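PDB 5C82: nourseothricin acetyltransferase from Streptomyces noursei, which probably transfers the acetyl group of acetyl-CoA to the antibiotic nourseothricin, a GNAT-family reaction that would account for antibiotic resistance. Local coordinates for residues A[20-25]-A[89-94]; A[170-175]-A[180-185]. The protein carries 1 engineered substitution. One frame throughout, in Å; residues are numbered along the deposited sequence.

Overall arrangement
Both contacts lie on the same mixed sheet of the GNAT fold, in series along the chain. Contact 1 sets helix 20-25 against strand 91-100, and contact 2 folds the loop 170-175 back on the start of strand 182-188. These two strands flank the parallel pair 105-113 and 141-147, one next to each, and in GNAT enzymes acetyl-CoA usually binds where such a pair splays apart, so the site here probably lies between the two contacts' strands. The centres of contact 1 and contact 2 are about 26 Å apart. Their nearest atoms are about 14 Å apart, so they do not touch. Contact 2 also meets the second subunit, whereas no other chain of the assembly reaches contact 1.

Contact 1 of 2, residues A[20-25]-A[89-94]; sequences AEAIEA and GDLAGF
Ile23 and Ala22 of helix 20-25 rest on Leu91 and Phe94 in a helix-on-sheet packing of the GNAT fold. The short axes approach to 9.1 Å and run nearly perpendicular, at 83°. A classic beta bulge, in which Ala92 and Gly93 both face Ala84 of the neighbouring strand 79-85, explains how residues three apart can both direct their side chains at the helix; a regular strand would put them on opposite faces.

The aliphatic contacts converge on Leu91 CD2. This methyl lies 4.0 Å from Ala22 CB and 3.8 Å from Ile23 CG1, and it also presses on the helix backbone, 3.6 Å from Ala22 C. Val83 and Tyr85 of strand 79-85 also touch the Leu91 side chain. No hydrogen bond joins the two segments; their direct contact is nonpolar packing and van der Waals approach to the helix backbone.

The aromatic contact uses the other branch of Ile23. With chi1 at -70°, CG1 sits beside the backbone N and reaches Leu91, while CG2 swings to the ring of Phe94. On the same side of the ring, Ile23 O lies 3.6 Å from Phe94 CE1, well out of the ring plane. Over this face, Ile23 CG2 makes a CH-pi contact 3.7 Å from the Phe94 centroid, 7° off the normal.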
loop_
_atom_site.group_PDB
_atom_site.type_symbol
_atom_site.label_atom_id
_atom_site.label_comp_id
_atom_site.label_asym_id
_atom_site.label_seq_id
_atom_site.Cartn_x
_atom_site.Cartn_y
_atom_site.Cartn_z
ATOM N N ALA A 20 15.359 -16.352 -15.298
ATOM C CA ALA A 20 14.371 -16.775 -14.302
ATOM C C ALA A 20 14.917 -17.674 -13.193
ATOM O O ALA A 20 14.655 -17.409 -12.022
ATOM C CB ALA A 20 13.175 -17.435 -14.978
ATOM N N GLU A 21 15.701 -18.698 -13.549
ATOM C CA GLU A 21 16.289 -19.623 -12.577
ATOM C C GLU A 21 17.269 -18.935 -11.634
ATOM O O GLU A 21 17.198 -19.164 -10.425
ATOM C CB GLU A 21 16.982 -20.804 -13.270
ATOM C CG GLU A 21 16.004 -21.865 -13.745
ATOM C CD GLU A 21 16.599 -23.243 -13.958
ATOM O OE1 GLU A 21 17.645 -23.348 -14.640
ATOM O OE2 GLU A 21 16.001 -24.224 -13.462
ATOM N N ALA A 22 18.203 -18.131 -12.188
ATOM C CA ALA A 22 19.214 -17.422 -11.408
ATOM C C ALA A 22 18.553 -16.406 -10.463
ATOM O O ALA A 22 18.964 -16.299 -9.312
ATOM C CB ALA A 22 20.220 -16.745 -12.329
ATOM N N ILE A 23 17.494 -15.734 -10.925
ATOM C CA ILE A 23 16.722 -14.754 -10.142
ATOM C C ILE A 23 16.104 -15.435 -8.903
ATOM O O ILE A 23 16.317 -14.964 -7.775
ATOM C CB ILE A 23 15.698 -13.993 -11.037
ATOM C CG1 ILE A 23 16.457 -13.037 -12.008
ATOM C CG2 ILE A 23 14.668 -13.219 -10.187
ATOM C CD1 ILE A 23 15.652 -12.465 -13.169
ATOM N N GLU A 24 15.404 -16.574 -9.136
ATOM C CA GLU A 24 14.769 -17.449 -8.141
ATOM C C GLU A 24 15.792 -17.944 -7.108
ATOM O O GLU A 24 15.566 -17.786 -5.911
ATOM C CB GLU A 24 14.124 -18.665 -8.846
ATOM C CG GLU A 24 12.613 -18.588 -9.000
ATOM C CD GLU A 24 12.004 -19.570 -9.992
ATOM O OE1 GLU A 24 12.370 -20.768 -9.958
ATOM O OE2 GLU A 24 11.137 -19.142 -10.789
ATOM N N ALA A 25 16.923 -18.505 -7.584
ATOM C CA ALA A 25 18.010 -19.072 -6.781
ATOM C C ALA A 25 18.798 -18.078 -5.951
ATOM O O ALA A 25 19.462 -18.497 -4.998
ATOM C CB ALA A 25 18.972 -19.840 -7.675
ATOM N N GLY A 89 30.042 -14.931 -14.111
ATOM C CA GLY A 89 28.816 -15.335 -14.804
ATOM C C GLY A 89 27.637 -15.559 -13.864
ATOM O O GLY A 89 26.544 -15.930 -14.300
ATOM N N ASP A 90 27.843 -15.322 -12.563
ATOM C CA ASP A 90 26.800 -15.482 -11.552
ATOM C C ASP A 90 26.013 -14.200 -11.373
ATOM O O ASP A 90 26.557 -13.091 -11.501
ATOM C CB ASP A 90 27.400 -15.946 -10.208
ATOM C CG ASP A 90 27.977 -17.367 -10.238
ATOM O OD1 ASP A 90 27.276 -18.291 -10.733
ATOM O OD2 ASP A 90 29.116 -17.557 -9.750
ATOM N N LEU A 91 24.724 -14.356 -11.067
ATOM C CA LEU A 91 23.846 -13.236 -10.816
ATOM C C LEU A 91 24.221 -12.580 -9.495
ATOM O O LEU A 91 24.266 -13.240 -8.465
ATOM C CB LEU A 91 22.394 -13.678 -10.843
ATOM C CG LEU A 91 21.358 -12.554 -10.779
ATOM C CD1 LEU A 91 21.430 -11.646 -11.996
ATOM C CD2 LEU A 91 20.006 -13.119 -10.634
ATOM N N ALA A 92 24.576 -11.301 -9.549
ATOM C CA ALA A 92 24.989 -10.543 -8.374
ATOM C C ALA A 92 23.768 -9.887 -7.762
ATOM O O ALA A 92 23.744 -9.633 -6.546
ATOM C CB ALA A 92 26.012 -9.484 -8.757
ATOM N N GLY A 93 22.765 -9.619 -8.603
ATOM C CA GLY A 93 21.564 -8.956 -8.138
ATOM C C GLY A 93 20.570 -8.607 -9.211
ATOM O O GLY A 93 20.878 -8.692 -10.402
ATOM N N PHE A 94 19.349 -8.238 -8.775
ATOM C CA PHE A 94 18.266 -7.834 -9.673
ATOM C C PHE A 94 17.361 -6.809 -9.021
ATOM O O PHE A 94 17.326 -6.689 -7.794
ATOM C CB PHE A 94 17.448 -9.064 -10.174
ATOM C CG PHE A 94 16.644 -9.764 -9.101
ATOM C CD1 PHE A 94 17.208 -10.783 -8.341
ATOM C CD2 PHE A 94 15.322 -9.398 -8.847
ATOM C CE1 PHE A 94 16.476 -11.411 -7.331
ATOM C CE2 PHE A 94 14.590 -10.019 -7.825
ATOM C CZ PHE A 94 15.170 -11.024 -7.075
#

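Contact 2 of 2, residues A[170-175]-A[180-185]; sequences ALYDGT and EQALYM
The nearest CA pair is Leu171 and Ala182, 6.1 Å apart, and the loop is built of a type I turn (Ala170 to Asp173) and a type II turn (Tyr172 to Thr175) that share Tyr172 and Asp173. No direct hydrogen bond crosses; a water does so instead, accepting from Tyr172 N at 2.9 Å and donating to Glu180 O at 2.6 Å.

Leu171 supplies the aliphatic part. Its CG is turned opposite the backbone N (chi1 -160°), which brings CD2 to 3.6 Å from Ala182 CB, with the hydroxyl end of Tyr184 a looser neighbour of the same methyl. Tyr172 lies alongside the residues leading into the strand: its CD2-CE2 edge faces Glu180 O and Gln181 O close to the ring plane, CD2 being 3.6 Å from Glu180 O. Out of the ring plane, Ala182 CB approaches Tyr172 CE2 to 4.1 Å.

Residues 170-175 lie in the connection between the last two strands of the GNAT sheet, and 180-185 lead into the second of them, strand 182-188, which runs antiparallel between 141-147 and the outermost strand 163-168. Strand 141-147 fixes the polar ends: Tyr172 OH is hydrogen-bonded to Glu145 OE2, and Glu180 OE1 to Thr147 OG1. On the loop side, Leu171 O is hydrogen-bonded to Asn103 ND2 of the second subunit, so the same turn takes part in the subunit interface.

The second turn is secured by a doubly gripped carbonyl. Gly174 occupies its third position with phi 82°, and Tyr172 O accepts from Thr175 OG1 at 2.9 Å and from Thr175 N at 3.2 Å. Both donors come from the same face of the carbonyl plane, the hydroxyl tilted 31° out of it.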
loop_
_atom_site.group_PDB
_atom_site.type_symbol
_atom_site.label_atom_id
_atom_site.label_comp_id
_atom_site.label_asym_id
_atom_site.label_seq_id
_atom_site.Cartn_x
_atom_site.Cartn_y
_atom_site.Cartn_z
ATOM N N ALA A 170 -0.347 -4.306 8.952
ATOM C CA ALA A 170 -1.216 -5.449 8.702
ATOM C C ALA A 170 -0.845 -6.242 7.448
ATOM O O ALA A 170 -1.398 -7.320 7.252
ATOM C CB ALA A 170 -2.661 -4.958 8.620
ATOM N N LEU A 171 0.097 -5.721 6.603
ATOM C CA LEU A 171 0.528 -6.345 5.344
ATOM C C LEU A 171 0.920 -7.810 5.467
ATOM O O LEU A 171 0.584 -8.586 4.571
ATOM C CB LEU A 171 1.651 -5.570 4.595
ATOM C CG LEU A 171 1.749 -5.947 3.065
ATOM C CD1 LEU A 171 0.485 -5.492 2.240
ATOM C CD2 LEU A 171 3.045 -5.451 2.411
ATOM N N TYR A 172 1.605 -8.186 6.560
ATOM C CA TYR A 172 2.088 -9.552 6.761
ATOM C C TYR A 172 1.244 -10.432 7.668
ATOM O O TYR A 172 1.701 -11.531 8.014
ATOM C CB TYR A 172 3.535 -9.528 7.272
ATOM C CG TYR A 172 4.486 -8.836 6.326
ATOM C CD1 TYR A 172 4.632 -9.270 5.011
ATOM C CD2 TYR A 172 5.291 -7.789 6.763
ATOM C CE1 TYR A 172 5.517 -8.643 4.137
ATOM C CE2 TYR A 172 6.186 -7.159 5.902
ATOM C CZ TYR A 172 6.275 -7.572 4.582
ATOM O OH TYR A 172 7.169 -6.969 3.740
ATOM N N ASP A 173 0.045 -9.980 8.062
ATOM C CA ASP A 173 -0.835 -10.783 8.918
ATOM C C ASP A 173 -1.277 -12.057 8.157
ATOM O O ASP A 173 -1.683 -11.978 6.996
ATOM C CB ASP A 173 -2.040 -9.960 9.407
ATOM C CG ASP A 173 -3.020 -10.736 10.273
ATOM O OD1 ASP A 173 -3.937 -11.388 9.704
ATOM O OD2 ASP A 173 -2.863 -10.713 11.518
ATOM N N GLY A 174 -1.104 -13.211 8.802
ATOM C CA GLY A 174 -1.456 -14.512 8.245
ATOM C C GLY A 174 -0.425 -15.102 7.303
ATOM O O GLY A 174 -0.697 -16.109 6.651
ATOM N N THR A 175 0.753 -14.486 7.210
ATOM C CA THR A 175 1.817 -14.956 6.336
ATOM C C THR A 175 2.949 -15.508 7.192
ATOM O O THR A 175 2.907 -15.395 8.421
ATOM C CB THR A 175 2.347 -13.812 5.421
ATOM O OG1 THR A 175 3.264 -13.000 6.134
ATOM C CG2 THR A 175 1.263 -12.951 4.837
ATOM N N GLU A 180 6.012 -8.942 11.619
ATOM C CA GLU A 180 6.759 -7.884 10.942
ATOM C C GLU A 180 5.779 -6.850 10.374
ATOM O O GLU A 180 4.594 -7.144 10.200
ATOM C CB GLU A 180 7.640 -8.456 9.822
ATOM C CG GLU A 180 8.701 -9.433 10.308
ATOM C CD GLU A 180 9.303 -10.305 9.224
ATOM O OE1 GLU A 180 9.557 -9.799 8.105
ATOM O OE2 GLU A 180 9.545 -11.499 9.506
ATOM N N GLN A 181 6.257 -5.627 10.103
ATOM C CA GLN A 181 5.388 -4.579 9.540
ATOM C C GLN A 181 6.011 -4.136 8.231
ATOM O O GLN A 181 7.251 -4.161 8.089
ATOM C CB GLN A 181 5.238 -3.377 10.501
ATOM C CG GLN A 181 4.591 -3.718 11.888
ATOM C CD GLN A 181 5.509 -4.501 12.798
ATOM O OE1 GLN A 181 6.694 -4.155 12.982
ATOM N NE2 GLN A 181 5.023 -5.634 13.294
ATOM N N ALA A 182 5.174 -3.752 7.266
ATOM C CA ALA A 182 5.730 -3.260 6.003
ATOM C C ALA A 182 6.085 -1.771 6.168
ATOM O O ALA A 182 5.285 -1.013 6.678
ATOM C CB ALA A 182 4.724 -3.455 4.878
ATOM N N LEU A 183 7.294 -1.374 5.827
ATOM C CA LEU A 183 7.676 0.033 5.906
ATOM C C LEU A 183 7.767 0.564 4.491
ATOM O O LEU A 183 8.295 -0.120 3.590
ATOM C CB LEU A 183 8.995 0.266 6.664
ATOM C CG LEU A 183 9.130 -0.279 8.096
ATOM C CD1 LEU A 183 10.490 0.088 8.659
ATOM C CD2 LEU A 183 7.965 0.191 9.048
ATOM N N TYR A 184 7.232 1.772 4.294
ATOM C CA TYR A 184 7.195 2.413 2.988
ATOM C C TYR A 184 8.177 3.564 2.892
ATOM O O TYR A 184 8.278 4.361 3.821
ATOM C CB TYR A 184 5.757 2.832 2.639
ATOM C CG TYR A 184 4.771 1.673 2.605
ATOM C CD1 TYR A 184 5.162 0.412 2.167
ATOM C CD2 TYR A 184 3.420 1.870 2.893
ATOM C CE1 TYR A 184 4.252 -0.635 2.078
ATOM C CE2 TYR A 184 2.505 0.820 2.819
ATOM C CZ TYR A 184 2.931 -0.432 2.423
ATOM O OH TYR A 184 2.048 -1.478 2.307
HETATM N N MSE A 185 8.987 3.585 1.809
HETATM C CA MSE A 185 9.979 4.649 1.614
HETATM C C MSE A 185 9.886 5.205 0.215
HETATM O O MSE A 185 9.617 4.473 -0.742
HETATM C CB MSE A 185 11.415 4.174 1.936
HETATM C CG MSE A 185 11.566 3.541 3.338
HETATM SE SE MSE A 185 13.374 3.007 3.721
HETATM C CE MSE A 185 14.187 4.845 4.069
HETATM O O HOH W 1 2.175 -7.205 9.220
#